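Long-range contact in lipase (Rhizopus niveus, PDB 1LGY), which hydrolyses the ester bonds of triacylglycerols and their partial glycerides, with strong preference for the 1 and 3 positions: residues Ile23-Tyr28 with Cys40-Lys45. Sequence-based numbering, arbitrary orientation.
Sequences IAATAY and CVQCQK
Thr26 packs its methyl against the Cys40-Cys43 disulfide and the side chain of Gln42 in a small, buried, nonpolar contact between the C-terminal region of helix 11-26 and the short helix 41-46. CG2 of Thr26 lies 3.7 Å from CB of Gln42. The same methyl is 4.0 Å from SG of Cys40 and 3.9 Å from SG of Cys43, so it meets both sulfurs at nearly equal range. SG of Cys40 and SG of Cys43 are joined at 2.0 Å. Cys40 is the N-cap of helix 41-46 and Cys43 lies in its first turn, so the disulfide ties the N-cap residue to that turn. In this alpha/beta hydrolase fold, Ile23 of helix 11-26, and Ala27 just beyond it in the chain, pack on strands 63-70 and 75-81 of the central sheet. The torsion of Thr26 (chi1 67°) sets CG2 beside its backbone N, facing Gln42 and the sulfurs, and turns OG1 back to its own helix. There OG1 hydrogen-bonds O of Ile23 and also OH of Tyr66. Ala25 adds a looser touch, with CB 4.4 Å from CG of Gln42. OE1 of Gln42 accepts a hydrogen bond from NE1 of Trp46.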
loop_
_atom_site.group_PDB
_atom_site.type_symbol
_atom_site.label_atom_id
_atom_site.label_comp_id
_atom_site.label_asym_id
_atom_site.label_seq_id
_atom_site.Cartn_x
_atom_site.Cartn_y
_atom_site.Cartn_z
ATOM N N ILE A 23 -4.431 8.238 -5.435
ATOM C CA ILE A 23 -5.467 7.240 -5.443
ATOM C C ILE A 23 -5.569 6.689 -4.047
ATOM O O ILE A 23 -6.667 6.635 -3.518
ATOM C CB ILE A 23 -5.122 6.134 -6.451
ATOM C CG1 ILE A 23 -5.103 6.756 -7.878
ATOM C CG2 ILE A 23 -6.149 5.019 -6.350
ATOM C CD1 ILE A 23 -5.029 5.837 -9.120
ATOM N N ALA A 24 -4.462 6.348 -3.385
ATOM C CA ALA A 24 -4.526 5.945 -1.979
ATOM C C ALA A 24 -5.260 6.987 -1.123
ATOM O O ALA A 24 -5.989 6.587 -0.234
ATOM C CB ALA A 24 -3.135 5.770 -1.445
ATOM N N ALA A 25 -5.277 8.281 -1.485
ATOM C CA ALA A 25 -5.962 9.288 -0.661
ATOM C C ALA A 25 -7.461 9.320 -0.744
ATOM O O ALA A 25 -8.198 9.701 0.158
ATOM C CB ALA A 25 -5.453 10.650 -1.023
ATOM N N THR A 26 -7.912 8.770 -1.854
ATOM C CA THR A 26 -9.324 8.675 -2.143
ATOM C C THR A 26 -10.023 7.736 -1.216
ATOM O O THR A 26 -11.204 7.923 -0.951
ATOM C CB THR A 26 -9.572 8.197 -3.597
ATOM O OG1 THR A 26 -9.134 6.847 -3.738
ATOM C CG2 THR A 26 -8.803 9.043 -4.573
ATOM N N ALA A 27 -9.285 6.759 -0.679
ATOM C CA ALA A 27 -9.893 5.772 0.189
ATOM C C ALA A 27 -10.354 6.321 1.514
ATOM O O ALA A 27 -11.114 5.641 2.209
ATOM C CB ALA A 27 -8.933 4.636 0.483
ATOM N N TYR A 28 -9.906 7.559 1.826
ATOM C CA TYR A 28 -10.343 8.260 3.027
ATOM C C TYR A 28 -11.556 9.156 2.839
ATOM O O TYR A 28 -12.030 9.791 3.795
ATOM C CB TYR A 28 -9.263 9.126 3.584
ATOM C CG TYR A 28 -8.098 8.333 4.141
ATOM C CD1 TYR A 28 -8.154 7.810 5.438
ATOM C CD2 TYR A 28 -6.955 8.166 3.350
ATOM C CE1 TYR A 28 -7.062 7.113 5.934
ATOM C CE2 TYR A 28 -5.859 7.480 3.868
ATOM C CZ TYR A 28 -5.920 6.952 5.150
ATOM O OH TYR A 28 -4.831 6.239 5.645
ATOM N N CYS A 40 -14.799 12.633 -6.068
ATOM C CA CYS A 40 -14.016 13.362 -5.121
ATOM C C CYS A 40 -12.945 14.105 -5.908
ATOM O O CYS A 40 -12.818 13.871 -7.116
ATOM C CB CYS A 40 -13.585 12.262 -4.147
ATOM S SG CYS A 40 -12.092 11.345 -4.546
ATOM N N VAL A 41 -12.147 15.002 -5.317
ATOM C CA VAL A 41 -11.263 15.822 -6.119
ATOM C C VAL A 41 -10.159 14.923 -6.577
ATOM O O VAL A 41 -10.040 14.764 -7.777
ATOM C CB VAL A 41 -10.707 17.004 -5.307
ATOM C CG1 VAL A 41 -9.744 17.793 -6.197
ATOM C CG2 VAL A 41 -11.814 17.942 -4.866
ATOM N N GLN A 42 -9.386 14.254 -5.728
ATOM C CA GLN A 42 -8.390 13.284 -6.159
ATOM C C GLN A 42 -8.907 12.226 -7.109
ATOM O O GLN A 42 -8.193 11.829 -8.018
ATOM C CB GLN A 42 -7.788 12.578 -4.960
ATOM C CG GLN A 42 -6.956 13.484 -4.082
ATOM C CD GLN A 42 -5.960 14.315 -4.897
ATOM O OE1 GLN A 42 -5.287 13.830 -5.807
ATOM N NE2 GLN A 42 -5.850 15.607 -4.621
ATOM N N CYS A 43 -10.180 11.845 -6.928
ATOM C CA CYS A 43 -10.830 10.789 -7.699
ATOM C C CYS A 43 -10.796 10.961 -9.194
ATOM O O CYS A 43 -10.385 10.113 -9.997
ATOM C CB CYS A 43 -12.300 10.663 -7.303
ATOM S SG CYS A 43 -12.452 9.775 -5.749
ATOM N N GLN A 44 -11.255 12.186 -9.413
ATOM C CA GLN A 44 -11.605 12.673 -10.705
ATOM C C GLN A 44 -10.383 13.190 -11.423
ATOM O O GLN A 44 -10.348 13.198 -12.657
ATOM C CB GLN A 44 -12.701 13.692 -10.413
ATOM C CG GLN A 44 -13.633 14.116 -11.526
ATOM C CD GLN A 44 -14.365 12.979 -12.245
ATOM O OE1 GLN A 44 -14.318 12.886 -13.487
ATOM N NE2 GLN A 44 -15.080 12.108 -11.506
ATOM N N LYS A 45 -9.362 13.503 -10.602
ATOM C CA LYS A 45 -8.076 14.010 -11.024
ATOM C C LYS A 45 -7.162 12.916 -11.500
ATOM O O LYS A 45 -6.315 13.195 -12.351
ATOM C CB LYS A 45 -7.334 14.721 -9.894
ATOM C CG LYS A 45 -6.047 15.406 -10.354
ATOM C CD LYS A 45 -5.045 15.856 -9.274
ATOM C CE LYS A 45 -3.887 16.511 -10.072
ATOM N NZ LYS A 45 -2.761 16.854 -9.227
#